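Local coordinates for ABC sugar transporter, periplasmic sugar binding protein (Legionella pneumophila subsp. pneumophila, PDB 3ROT) that probably binds a sugar in the periplasm and hands it to an ABC transporter for uptake, at residues Tyr7-Gly12 and Ile65-Pro70; Arg132-Asn137 and Glu164-Gly169; Lys117-Lys122 and Tyr241-Gln246; Val106-Asp111 and Val269-Ala274; Glu30-Asp35 and Ser254-Val259. All coordinates share one frame; numbering follows the deposited sequence.

Starting at the N terminus, 7-12 opens contact 1 and 30-35 opens contact 5. Contact 1 closes first, at 65-70, so the two cross. Next 106-111 opens contact 4 and 117-122 opens contact 3. Contact 2 then opens and closes locally, 132-137 with 164-169, and is enclosed by contact 3, which closes at 241-246 and lies within both contact 4 and contact 5. Contact 5 closes at 254-259 and contact 4 at 269-274, so these also cross. Contacts 1 and 4 pair strands of the six-stranded sheet, and contact 5 joins two helices packed on it; contacts 2 and 3 belong to the five-stranded sheet. Contacts 3 and 4 touch where the chain passes between the lobes.

Contact 1 (Tyr7-Gly12 and Ile65-Pro70); sequences YLITHG and IATTIP
His11 and Thr68 meet near the C-terminal ends of two parallel strands, where imidazole ND1 lies 2.7 Å from Thr68 OG1 in a hydrogen bond at the ring edge; either atom could be the donor. Pro70 pads one face of the same ring, its CB 4.3 Å from the His11 centroid in a CH-pi contact. Two first torsions bring the polar groups together: His11 CG (chi1 52°) and Thr68 OG1 (chi1 67°) each stand between backbone N and carbonyl carbon. Nearby, the methyls Thr10 CG2 and Thr68 CG2 touch at 3.8 Å where the two side chains cross at a slant.

Behind this pair runs the strand ladder that sets its position. Ala66 N donates to Tyr7 O at 2.8 Å, Ile9 N to Ala66 O at the same length, and Thr68 N to Ile9 O at 3.1 Å. Beta-branched Ile9 and Ile65 suit extended backbone, and Ile9 CD1 rests 3.9 Å from Ile65 CG2. Compact Ala66 lets helix 247-264 come close on its side.

In the second shell, Gln50 also bonds Thr68 OG1, Trp18 meets His11 edge to face, and His11 NE2 bonds a glycerol, probably from the crystallisation liquor, which may mark a pocket. Strand 5-9 lies between strands 35-39 and 64-67, with helix 47-59 packed on the side of Tyr7 and Ile9 and helix 16-32 on that of Leu8.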
# COMPACT_ATOMS: atom_id res chain seq x y z
N TYR A 7 -4.44 2.40 -24.47
CA TYR A 7 -3.55 2.07 -23.35
C TYR A 7 -3.44 3.22 -22.35
O TYR A 7 -3.43 4.39 -22.73
CB TYR A 7 -2.13 1.77 -23.86
CG TYR A 7 -1.95 0.44 -24.54
CD1 TYR A 7 -1.77 -0.73 -23.80
CD2 TYR A 7 -1.93 0.35 -25.93
CE1 TYR A 7 -1.55 -1.95 -24.44
CE2 TYR A 7 -1.72 -0.87 -26.57
CZ TYR A 7 -1.53 -2.01 -25.82
OH TYR A 7 -1.29 -3.22 -26.45
N LEU A 8 -3.38 2.86 -21.08
CA LEU A 8 -3.19 3.84 -20.01
C LEU A 8 -1.94 3.33 -19.30
O LEU A 8 -1.96 2.27 -18.68
CB LEU A 8 -4.39 3.87 -19.04
CG LEU A 8 -4.20 4.67 -17.74
CD1 LEU A 8 -3.61 6.05 -18.04
CD2 LEU A 8 -5.54 4.81 -17.01
N ILE A 9 -0.85 4.07 -19.42
CA ILE A 9 0.40 3.65 -18.83
C ILE A 9 0.86 4.61 -17.74
O ILE A 9 0.86 5.82 -17.93
CB ILE A 9 1.46 3.51 -19.95
CG1 ILE A 9 0.89 2.63 -21.07
CG2 ILE A 9 2.75 2.91 -19.38
CD1 ILE A 9 1.78 2.44 -22.29
N THR A 10 1.24 4.06 -16.59
CA THR A 10 1.71 4.88 -15.48
C THR A 10 3.00 4.32 -14.88
O THR A 10 3.46 3.25 -15.25
CB THR A 10 0.65 5.00 -14.35
OG1 THR A 10 0.43 3.72 -13.75
CG2 THR A 10 -0.67 5.53 -14.92
N HIS A 11 3.57 5.07 -13.94
CA HIS A 11 4.81 4.67 -13.29
C HIS A 11 4.56 4.01 -11.93
O HIS A 11 5.51 3.65 -11.24
CB HIS A 11 5.73 5.89 -13.12
CG HIS A 11 5.06 7.05 -12.45
ND1 HIS A 11 4.37 8.01 -13.15
CD2 HIS A 11 4.95 7.38 -11.14
CE1 HIS A 11 3.86 8.89 -12.30
NE2 HIS A 11 4.20 8.53 -11.08
N GLY A 12 3.30 3.88 -11.55
CA GLY A 12 2.98 3.27 -10.27
C GLY A 12 1.56 2.73 -10.26
O GLY A 12 0.74 3.11 -11.10
N ILE A 65 -2.72 6.29 -26.66
CA ILE A 65 -2.08 5.98 -25.40
C ILE A 65 -2.10 7.19 -24.48
O ILE A 65 -1.88 8.32 -24.91
CB ILE A 65 -0.58 5.58 -25.59
CG1 ILE A 65 -0.48 4.25 -26.35
CG2 ILE A 65 0.11 5.43 -24.23
CD1 ILE A 65 0.95 3.82 -26.61
N ALA A 66 -2.41 6.94 -23.21
CA ALA A 66 -2.40 7.99 -22.21
C ALA A 66 -1.27 7.50 -21.31
O ALA A 66 -1.19 6.31 -21.00
CB ALA A 66 -3.71 8.03 -21.45
N THR A 67 -0.37 8.40 -20.94
CA THR A 67 0.75 7.99 -20.10
C THR A 67 1.29 9.13 -19.23
O THR A 67 1.13 10.30 -19.56
CB THR A 67 1.91 7.41 -20.96
OG1 THR A 67 2.92 6.87 -20.11
CG2 THR A 67 2.54 8.49 -21.83
N THR A 68 1.88 8.77 -18.11
CA THR A 68 2.49 9.75 -17.23
C THR A 68 3.91 9.90 -17.80
O THR A 68 4.40 9.01 -18.49
CB THR A 68 2.58 9.24 -15.77
OG1 THR A 68 3.50 8.15 -15.71
CG2 THR A 68 1.22 8.76 -15.29
N ILE A 69 4.55 11.04 -17.55
CA ILE A 69 5.89 11.26 -18.05
C ILE A 69 6.65 11.94 -16.92
O ILE A 69 6.87 13.15 -16.94
CB ILE A 69 5.87 12.16 -19.32
CG1 ILE A 69 4.80 11.65 -20.29
CG2 ILE A 69 7.25 12.16 -19.99
CD1 ILE A 69 4.67 12.47 -21.60
N PRO A 70 7.05 11.15 -15.89
CA PRO A 70 7.79 11.61 -14.70
C PRO A 70 9.28 11.87 -14.88
O PRO A 70 9.98 12.06 -13.89
CB PRO A 70 7.53 10.50 -13.70
CG PRO A 70 7.58 9.29 -14.57
CD PRO A 70 6.78 9.70 -15.80

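Contact 2 (Arg132-Asn137 and Glu164-Gly169); sequences RALVLN and EELDVG
Arg132, near the start of strand 132-137, faces Glu164, inside the parallel strand 162-167; helix 143-158 connects the two strands in a beta-alpha-beta unit of the five-stranded sheet. Their charges may attract weakly, but Arg132 NH2 is 4.3 Å from Glu164 OE1, too far for a salt bridge; Arg132 NE is instead bonded to Tyr182 OH. At Ala133 the carbonyl O accepts from Glu164 N, and the small side chain packs against Leu156 of the connecting helix. Leu134 turns to the opposite face, toward helix 172-185. With CG anti to the backbone N (chi1 180°), its CD1 is carried across to 4.0 Å from Leu166 CB.

Val135 forms the straight central rungs: its N donates to Glu164 O at 2.9 Å and its O accepts from Leu166 N at 2.7 Å. Its beta-branched side chain suits the strand, and CG1 lies beside the aliphatic CG of Glu165. Leu136 runs alongside Leu166 in one direction, and its CD2 also reaches Val168 CG1 at 4.1 Å. Leu134, Leu136 and Leu166 line that face, and Val168, just past the strand, extends the apolar patch.

Asn137 ends the strand and holds its partner with backbone and side chain. Its N bonds Leu166 O, and its O accepts from Val168 N. Glu165, whose OE1 pairs with Lys153, offers its other oxygen: Asn137 ND2 donates in its own amide plane to Glu165 OE2, 2.9 Å away, arriving 42° out of the carboxylate plane.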
# COMPACT_ATOMS: atom_id res chain seq x y z
N ARG A 132 8.55 25.83 11.73
CA ARG A 132 9.43 25.07 10.86
C ARG A 132 8.64 23.96 10.15
O ARG A 132 7.89 23.22 10.78
CB ARG A 132 10.54 24.45 11.71
CG ARG A 132 11.64 23.76 10.93
CD ARG A 132 12.58 23.00 11.87
NE ARG A 132 13.86 22.69 11.24
CZ ARG A 132 14.83 23.58 11.04
NH1 ARG A 132 14.68 24.84 11.43
NH2 ARG A 132 15.96 23.21 10.45
N ALA A 133 8.83 23.86 8.84
CA ALA A 133 8.13 22.86 8.03
C ALA A 133 9.07 21.81 7.47
O ALA A 133 10.23 22.08 7.16
CB ALA A 133 7.39 23.53 6.88
N LEU A 134 8.54 20.60 7.33
CA LEU A 134 9.29 19.49 6.78
C LEU A 134 8.54 18.98 5.55
O LEU A 134 7.33 18.75 5.62
CB LEU A 134 9.41 18.39 7.83
CG LEU A 134 10.17 17.11 7.48
CD1 LEU A 134 11.65 17.41 7.29
CD2 LEU A 134 9.95 16.08 8.61
N VAL A 135 9.24 18.85 4.43
CA VAL A 135 8.64 18.37 3.19
C VAL A 135 9.12 16.95 2.91
O VAL A 135 10.32 16.73 2.71
CB VAL A 135 9.02 19.26 1.99
CG1 VAL A 135 8.42 18.67 0.70
CG2 VAL A 135 8.52 20.68 2.21
N LEU A 136 8.18 16.01 2.89
CA LEU A 136 8.51 14.61 2.67
C LEU A 136 8.37 14.19 1.21
O LEU A 136 7.27 14.19 0.66
CB LEU A 136 7.64 13.74 3.57
CG LEU A 136 7.52 14.18 5.04
CD1 LEU A 136 6.73 13.13 5.81
CD2 LEU A 136 8.90 14.36 5.66
N ASN A 137 9.49 13.83 0.58
CA ASN A 137 9.49 13.41 -0.81
C ASN A 137 9.67 11.90 -0.88
O ASN A 137 10.69 11.36 -0.46
CB ASN A 137 10.64 14.08 -1.58
CG ASN A 137 10.41 14.07 -3.09
OD1 ASN A 137 9.86 13.11 -3.64
ND2 ASN A 137 10.85 15.13 -3.77
N GLU A 164 12.89 22.22 5.30
CA GLU A 164 13.85 21.27 4.76
C GLU A 164 13.09 20.17 4.04
O GLU A 164 12.01 19.78 4.47
CB GLU A 164 14.70 20.67 5.90
CG GLU A 164 15.99 19.99 5.44
CD GLU A 164 16.97 19.73 6.59
OE1 GLU A 164 17.33 20.69 7.31
OE2 GLU A 164 17.38 18.56 6.78
N GLU A 165 13.64 19.70 2.92
CA GLU A 165 13.01 18.62 2.18
C GLU A 165 13.72 17.32 2.53
O GLU A 165 14.95 17.24 2.50
CB GLU A 165 13.08 18.84 0.66
CG GLU A 165 12.29 17.79 -0.13
CD GLU A 165 12.32 18.00 -1.64
OE1 GLU A 165 12.16 19.16 -2.09
OE2 GLU A 165 12.48 17.02 -2.39
N LEU A 166 12.94 16.31 2.88
CA LEU A 166 13.49 15.03 3.26
C LEU A 166 13.07 13.92 2.31
O LEU A 166 11.88 13.76 2.02
CB LEU A 166 13.05 14.70 4.68
CG LEU A 166 13.41 13.35 5.30
CD1 LEU A 166 14.92 13.19 5.36
CD2 LEU A 166 12.79 13.27 6.70
N ASP A 167 14.05 13.17 1.80
CA ASP A 167 13.79 12.04 0.91
C ASP A 167 13.46 10.85 1.80
O ASP A 167 14.35 10.25 2.40
CB ASP A 167 15.04 11.75 0.07
CG ASP A 167 14.98 10.40 -0.64
OD1 ASP A 167 13.95 9.69 -0.60
OD2 ASP A 167 16.00 10.04 -1.27
N VAL A 168 12.18 10.51 1.88
CA VAL A 168 11.76 9.40 2.73
C VAL A 168 11.54 8.08 2.01
O VAL A 168 11.37 7.05 2.65
CB VAL A 168 10.46 9.75 3.50
CG1 VAL A 168 10.71 10.92 4.44
CG2 VAL A 168 9.35 10.09 2.52
N GLY A 169 11.56 8.10 0.68
CA GLY A 169 11.34 6.87 -0.07
C GLY A 169 9.89 6.41 0.09
O GLY A 169 9.03 7.21 0.48

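Contact 3 (Lys117-Lys122 and Tyr241-Gln246); sequences KKLGEK and YVMDQQ
Successive bends at chi2, chi3 and chi4, each a little above 50°, curl Lys122 over one face of the Tyr241 ring, so that both its chain and its ammonium group lie against the aromatic. CG makes a CH-pi contact 3.5 Å from the Tyr241 centroid. NZ, folded back over the ring, is 3.6 Å from that centroid in a cation-pi interaction, 28° off the normal. A long, flexible lysine suits this partly exposed place, because its methylenes pack while its charge meets the pi cloud. Lys118 NZ comes to 3.7 Å from Tyr241 OH, and the two ammonium groups may together polarise the phenol.

At the ring edge lies Leu119 CD1, 3.9 Å from Tyr241 CD2. The same methyl is 3.7 Å from CG of Met243, whose CE comes against Lys118 CG at a tight 3.4 Å. The bent chain of this residue, modelled as selenomethionine, lies between helix and strand, with SE also at the Tyr241 ring edge.

The segment 117-122 of helix 112-126 runs nearly antiparallel to strand 241-243, axes 9.2 Å apart at closest. That strand is the outermost of its five-stranded sheet within the chain, and Leu119 continues inward onto Tyr222 and Phe224 of neighbouring strand 220-224.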
# COMPACT_ATOMS: atom_id res chain seq x y z
N LYS A 117 2.36 25.82 -4.48
CA LYS A 117 2.24 27.17 -3.93
C LYS A 117 0.95 27.30 -3.15
O LYS A 117 0.94 27.83 -2.05
CB LYS A 117 2.23 28.22 -5.04
CG LYS A 117 3.51 28.30 -5.84
CD LYS A 117 3.42 29.45 -6.84
CE LYS A 117 4.69 29.56 -7.68
NZ LYS A 117 5.91 29.71 -6.83
N LYS A 118 -0.13 26.80 -3.74
CA LYS A 118 -1.44 26.85 -3.11
C LYS A 118 -1.47 26.07 -1.79
O LYS A 118 -2.10 26.50 -0.82
CB LYS A 118 -2.49 26.30 -4.07
CG LYS A 118 -3.82 25.97 -3.41
CD LYS A 118 -4.58 27.21 -2.97
CE LYS A 118 -5.87 26.81 -2.28
NZ LYS A 118 -6.66 25.83 -3.09
N LEU A 119 -0.80 24.92 -1.74
CA LEU A 119 -0.81 24.15 -0.51
C LEU A 119 -0.04 24.93 0.54
O LEU A 119 -0.46 25.02 1.68
CB LEU A 119 -0.20 22.77 -0.70
CG LEU A 119 -0.41 21.87 0.52
CD1 LEU A 119 -1.89 21.87 0.90
CD2 LEU A 119 0.09 20.45 0.23
N GLY A 120 1.08 25.50 0.12
CA GLY A 120 1.89 26.31 1.02
C GLY A 120 1.09 27.45 1.61
O GLY A 120 1.13 27.67 2.81
N GLU A 121 0.34 28.18 0.78
CA GLU A 121 -0.46 29.31 1.25
C GLU A 121 -1.58 28.90 2.20
O GLU A 121 -1.91 29.63 3.14
CB GLU A 121 -1.08 30.07 0.06
CG GLU A 121 -0.07 30.62 -0.92
CD GLU A 121 -0.73 31.23 -2.16
OE1 GLU A 121 -1.63 30.58 -2.74
OE2 GLU A 121 -0.33 32.35 -2.55
N LYS A 122 -2.17 27.73 1.97
CA LYS A 122 -3.25 27.25 2.82
C LYS A 122 -2.72 26.85 4.20
O LYS A 122 -3.35 27.13 5.23
CB LYS A 122 -3.96 26.07 2.15
CG LYS A 122 -5.05 25.42 3.00
CD LYS A 122 -6.08 26.41 3.50
CE LYS A 122 -6.62 27.26 2.38
NZ LYS A 122 -7.10 26.43 1.25
N TYR A 241 -5.35 19.97 5.58
CA TYR A 241 -5.82 20.27 4.24
C TYR A 241 -5.11 19.40 3.22
O TYR A 241 -3.90 19.18 3.31
CB TYR A 241 -5.54 21.74 3.93
CG TYR A 241 -6.31 22.29 2.76
CD1 TYR A 241 -7.62 22.73 2.91
CD2 TYR A 241 -5.72 22.37 1.50
CE1 TYR A 241 -8.33 23.24 1.83
CE2 TYR A 241 -6.42 22.88 0.41
CZ TYR A 241 -7.73 23.32 0.59
OH TYR A 241 -8.41 23.87 -0.47
N VAL A 242 -5.85 18.94 2.23
CA VAL A 242 -5.28 18.08 1.19
C VAL A 242 -5.70 18.54 -0.20
O VAL A 242 -6.87 18.78 -0.45
CB VAL A 242 -5.74 16.62 1.38
CG1 VAL A 242 -5.17 15.75 0.29
CG2 VAL A 242 -5.29 16.12 2.76
N MSE A 243 -4.71 18.65 -1.08
CA MSE A 243 -4.95 19.06 -2.45
C MSE A 243 -5.58 17.91 -3.23
O MSE A 243 -5.12 16.78 -3.16
CB MSE A 243 -3.64 19.46 -3.13
CG MSE A 243 -2.92 20.63 -2.47
SE MSE A 243 -4.03 22.17 -2.42
CE MSE A 243 -3.91 22.67 -4.28
N ASP A 244 -6.64 18.21 -3.98
CA ASP A 244 -7.28 17.18 -4.77
C ASP A 244 -7.09 17.45 -6.26
O ASP A 244 -7.49 18.50 -6.75
CB ASP A 244 -8.78 17.11 -4.44
CG ASP A 244 -9.50 16.04 -5.23
OD1 ASP A 244 -8.87 15.01 -5.56
OD2 ASP A 244 -10.70 16.21 -5.51
N GLN A 245 -6.47 16.50 -6.97
CA GLN A 245 -6.24 16.63 -8.41
C GLN A 245 -7.38 15.97 -9.21
O GLN A 245 -7.40 16.04 -10.43
CB GLN A 245 -4.94 15.94 -8.83
CG GLN A 245 -3.74 16.17 -7.92
CD GLN A 245 -2.51 15.40 -8.39
OE1 GLN A 245 -1.99 15.67 -9.47
NE2 GLN A 245 -2.06 14.45 -7.58
N GLN A 246 -8.32 15.34 -8.51
CA GLN A 246 -9.45 14.65 -9.14
C GLN A 246 -9.00 13.59 -10.15
O GLN A 246 -9.27 13.71 -11.35
CB GLN A 246 -10.39 15.64 -9.85
CG GLN A 246 -11.03 16.66 -8.91
CD GLN A 246 -12.24 17.34 -9.51
OE1 GLN A 246 -12.12 18.23 -10.36
NE2 GLN A 246 -13.42 16.93 -9.06

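Contact 4 (Val106-Asp111 and Val269-Ala274); sequences VFLGSD and VNINTA
Leu108 and Ile271 run alongside each other in one direction, where the last short strand of the chain adds itself in parallel to the margin of the six-stranded sheet. The methyls Leu108 CD2 and Ile271 CD1 touch, 3.9 Å apart, and both side chains rest on Gln257 of helix 247-264. Three backbone bonds stitch this tight part: Ile271 N to Phe107 O, Gly109 N to Ile271 O at 3.1 Å, and Thr273 N to Gly109 O at 2.9 Å. In the last the donor stands 56° out of the carbonyl plane, Thr273 having left the strand.

Glycine suits position 109 because the Phe107 ring stands where a beta carbon would project, and Thr273 OG1 lies against Gly109 CA at 3.4 Å. That hydroxyl is bonded to Gln245 O, linking the strand end to the chain segment that passes between the two lobes. Val106 is also closely packed, its CG1 3.5 Å from the carbonyl C of Val269, whose own side chain leads away from the partner segment.

The other side is looser: Asn270, Asn272 and Ala274 are exposed to solvent. Ser110 CB and Ala274 CB make a light contact at 3.9 Å. Polar Asn272 suits this margin because its amide organises the chain beyond the strand in an Asx turn, Asn272 OD1 accepting from Ala274 N at 3.0 Å.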
# COMPACT_ATOMS: atom_id res chain seq x y z
N VAL A 106 -1.59 16.60 -25.63
CA VAL A 106 -2.06 17.47 -24.56
C VAL A 106 -1.82 16.84 -23.20
O VAL A 106 -1.46 15.67 -23.10
CB VAL A 106 -3.57 17.76 -24.71
CG1 VAL A 106 -3.81 18.54 -26.01
CG2 VAL A 106 -4.34 16.45 -24.72
N PHE A 107 -2.02 17.64 -22.16
CA PHE A 107 -1.81 17.20 -20.79
C PHE A 107 -3.05 17.39 -19.93
O PHE A 107 -3.62 18.48 -19.88
CB PHE A 107 -0.65 17.98 -20.17
CG PHE A 107 -0.46 17.75 -18.69
CD1 PHE A 107 -0.05 16.51 -18.22
CD2 PHE A 107 -0.68 18.77 -17.79
CE1 PHE A 107 0.16 16.30 -16.86
CE2 PHE A 107 -0.48 18.58 -16.42
CZ PHE A 107 -0.06 17.33 -15.96
N LEU A 108 -3.46 16.32 -19.26
CA LEU A 108 -4.59 16.34 -18.34
C LEU A 108 -4.01 16.06 -16.96
O LEU A 108 -3.43 15.01 -16.72
CB LEU A 108 -5.61 15.26 -18.67
CG LEU A 108 -6.49 15.47 -19.90
CD1 LEU A 108 -5.87 14.77 -21.08
CD2 LEU A 108 -7.89 14.92 -19.62
N GLY A 109 -4.18 17.01 -16.05
CA GLY A 109 -3.67 16.85 -14.70
C GLY A 109 -3.65 18.22 -14.08
O GLY A 109 -4.27 19.15 -14.61
N SER A 110 -2.96 18.38 -12.97
CA SER A 110 -2.90 19.69 -12.36
C SER A 110 -1.55 20.34 -12.63
O SER A 110 -0.62 19.69 -13.11
CB SER A 110 -3.16 19.59 -10.85
OG SER A 110 -2.36 18.61 -10.24
N ASP A 111 -1.47 21.63 -12.36
CA ASP A 111 -0.25 22.40 -12.53
C ASP A 111 0.48 22.20 -11.20
O ASP A 111 0.19 22.88 -10.22
CB ASP A 111 -0.59 23.87 -12.74
CG ASP A 111 0.64 24.75 -12.84
OD1 ASP A 111 1.66 24.44 -12.20
OD2 ASP A 111 0.56 25.78 -13.54
N VAL A 269 -7.60 18.70 -26.16
CA VAL A 269 -7.08 19.90 -25.53
C VAL A 269 -6.54 19.63 -24.12
O VAL A 269 -6.88 18.62 -23.48
CB VAL A 269 -8.16 20.99 -25.47
CG1 VAL A 269 -8.62 21.33 -26.88
CG2 VAL A 269 -9.35 20.53 -24.64
N ASN A 270 -5.67 20.54 -23.66
CA ASN A 270 -5.07 20.45 -22.34
C ASN A 270 -6.19 20.71 -21.34
O ASN A 270 -7.07 21.52 -21.59
CB ASN A 270 -3.99 21.53 -22.15
CG ASN A 270 -2.80 21.34 -23.07
OD1 ASN A 270 -2.50 22.21 -23.90
ND2 ASN A 270 -2.11 20.21 -22.95
N ILE A 271 -6.16 20.03 -20.20
CA ILE A 271 -7.18 20.22 -19.18
C ILE A 271 -6.59 20.15 -17.78
O ILE A 271 -6.06 19.12 -17.38
CB ILE A 271 -8.28 19.14 -19.26
CG1 ILE A 271 -8.98 19.20 -20.61
CG2 ILE A 271 -9.30 19.34 -18.14
CD1 ILE A 271 -9.93 18.04 -20.82
N ASN A 272 -6.70 21.26 -17.04
CA ASN A 272 -6.23 21.30 -15.65
C ASN A 272 -7.38 20.68 -14.84
O ASN A 272 -8.46 21.27 -14.75
CB ASN A 272 -6.01 22.75 -15.20
CG ASN A 272 -5.35 22.84 -13.83
OD1 ASN A 272 -5.64 22.06 -12.93
ND2 ASN A 272 -4.46 23.81 -13.68
N THR A 273 -7.15 19.50 -14.27
CA THR A 273 -8.21 18.82 -13.52
C THR A 273 -8.41 19.25 -12.08
O THR A 273 -9.33 18.76 -11.42
CB THR A 273 -7.99 17.28 -13.52
OG1 THR A 273 -6.66 16.98 -13.07
CG2 THR A 273 -8.21 16.71 -14.91
N ALA A 274 -7.58 20.17 -11.60
CA ALA A 274 -7.71 20.64 -10.22
C ALA A 274 -8.96 21.47 -9.98
O ALA A 274 -9.46 22.14 -10.88
CB ALA A 274 -6.47 21.42 -9.80

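Contact 5 (Glu30-Asp35 and Ser254-Val259); sequences EELKVD and SITQLV
Leu32, Val34 and Val259 meet through aliphatic branches, with no ring or amide plane sandwiched between them; a flat group beside them is Tyr6 of strand 5-9, on which both valines also pack. Leu32 provides the reach. Its CG lies anti to the carbonyl carbon (chi1 -64°), and CD1 ends against helix 247-264, between Thr256 and Val259, 3.8 Å from Thr256 CA and 3.8 Å from Val259 CB. Leu32 and Val259 overlap flank to flank, running opposite ways. Val34 and Val259 instead approach tip to tip, Val34 CG1 to Val259 CG2 at 4.0 Å.

Between Leu32 and Val34, Lys33 ends helix 16-32 in a Schellman motif with positive phi (61°), turning the chain out of the helix; Leu32 and Val34, before and after it, both point at helix 247-264. Lysine suits this exposed corner: NZ folds back to Glu31 O at 3.0 Å. Thr256 suits an apolar contact because its hydroxyl is bonded to Tyr252 O in its own helix, so it can lie beside Leu32 CD1.

Polar ties stand at the border, Glu31 to Tyr252 OH and Leu32 O to Arg263. The contact itself therefore rests on dispersion and the exclusion of water, so its cohesion depends on shape rather than on bond direction.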
# COMPACT_ATOMS: atom_id res chain seq x y z
N GLU A 30 -15.74 1.86 -20.91
CA GLU A 30 -17.00 1.13 -20.91
C GLU A 30 -18.13 1.86 -21.60
O GLU A 30 -18.83 1.28 -22.42
CB GLU A 30 -17.43 0.78 -19.48
CG GLU A 30 -16.71 -0.43 -18.91
CD GLU A 30 -17.14 -0.74 -17.49
OE1 GLU A 30 -16.71 -0.02 -16.55
OE2 GLU A 30 -17.93 -1.71 -17.31
N GLU A 31 -18.32 3.14 -21.27
CA GLU A 31 -19.40 3.93 -21.87
C GLU A 31 -19.18 4.23 -23.34
O GLU A 31 -20.13 4.35 -24.10
CB GLU A 31 -19.58 5.25 -21.12
CG GLU A 31 -19.77 5.08 -19.62
CD GLU A 31 -20.59 6.19 -19.01
OE1 GLU A 31 -21.83 6.18 -19.22
OE2 GLU A 31 -20.01 7.07 -18.33
N LEU A 32 -17.92 4.35 -23.74
CA LEU A 32 -17.59 4.63 -25.13
C LEU A 32 -17.41 3.35 -25.93
O LEU A 32 -17.20 3.41 -27.14
CB LEU A 32 -16.33 5.50 -25.22
CG LEU A 32 -16.48 6.89 -24.60
CD1 LEU A 32 -15.16 7.62 -24.65
CD2 LEU A 32 -17.53 7.67 -25.36
N LYS A 33 -17.47 2.21 -25.26
CA LYS A 33 -17.33 0.91 -25.91
C LYS A 33 -16.00 0.66 -26.63
O LYS A 33 -15.98 0.17 -27.76
CB LYS A 33 -18.49 0.72 -26.90
CG LYS A 33 -19.85 1.00 -26.26
CD LYS A 33 -20.94 1.16 -27.31
CE LYS A 33 -22.00 2.14 -26.83
NZ LYS A 33 -21.44 3.52 -26.65
N VAL A 34 -14.89 0.99 -25.98
CA VAL A 34 -13.58 0.74 -26.57
C VAL A 34 -12.82 -0.15 -25.59
O VAL A 34 -13.22 -0.28 -24.43
CB VAL A 34 -12.77 2.05 -26.80
CG1 VAL A 34 -13.48 2.94 -27.82
CG2 VAL A 34 -12.60 2.79 -25.48
N ASP A 35 -11.75 -0.77 -26.06
CA ASP A 35 -10.96 -1.63 -25.20
C ASP A 35 -9.83 -0.81 -24.57
O ASP A 35 -9.26 0.06 -25.21
CB ASP A 35 -10.39 -2.81 -25.97
CG ASP A 35 -11.47 -3.78 -26.45
OD1 ASP A 35 -12.46 -3.97 -25.71
OD2 ASP A 35 -11.33 -4.35 -27.55
N SER A 254 -9.28 11.73 -20.08
CA SER A 254 -8.19 11.42 -21.00
C SER A 254 -8.60 10.34 -22.02
O SER A 254 -8.33 10.47 -23.20
CB SER A 254 -6.92 10.99 -20.23
OG SER A 254 -6.99 9.67 -19.75
N ILE A 255 -9.27 9.29 -21.57
CA ILE A 255 -9.70 8.25 -22.52
C ILE A 255 -10.76 8.83 -23.46
O ILE A 255 -10.77 8.53 -24.66
CB ILE A 255 -10.29 7.00 -21.78
CG1 ILE A 255 -9.18 6.27 -21.01
CG2 ILE A 255 -10.94 6.05 -22.78
CD1 ILE A 255 -7.97 5.93 -21.86
N THR A 256 -11.64 9.66 -22.91
CA THR A 256 -12.70 10.29 -23.69
C THR A 256 -12.14 11.10 -24.84
O THR A 256 -12.63 11.02 -25.97
CB THR A 256 -13.60 11.19 -22.80
OG1 THR A 256 -14.31 10.39 -21.86
CG2 THR A 256 -14.62 11.97 -23.65
N GLN A 257 -11.10 11.89 -24.58
CA GLN A 257 -10.51 12.70 -25.65
C GLN A 257 -9.82 11.85 -26.70
O GLN A 257 -9.90 12.16 -27.90
CB GLN A 257 -9.51 13.72 -25.09
CG GLN A 257 -10.13 14.77 -24.17
CD GLN A 257 -9.42 16.11 -24.26
OE1 GLN A 257 -9.66 16.89 -25.19
NE2 GLN A 257 -8.53 16.38 -23.31
N LEU A 258 -9.13 10.80 -26.27
CA LEU A 258 -8.44 9.95 -27.22
C LEU A 258 -9.45 9.35 -28.19
O LEU A 258 -9.18 9.27 -29.38
CB LEU A 258 -7.67 8.83 -26.50
CG LEU A 258 -6.33 9.20 -25.86
CD1 LEU A 258 -5.79 8.02 -25.07
CD2 LEU A 258 -5.35 9.62 -26.95
N VAL A 259 -10.61 8.97 -27.67
CA VAL A 259 -11.66 8.37 -28.49
C VAL A 259 -12.33 9.39 -29.41
O VAL A 259 -12.47 9.13 -30.60
CB VAL A 259 -12.74 7.70 -27.61
CG1 VAL A 259 -13.90 7.20 -28.48
CG2 VAL A 259 -12.14 6.53 -26.84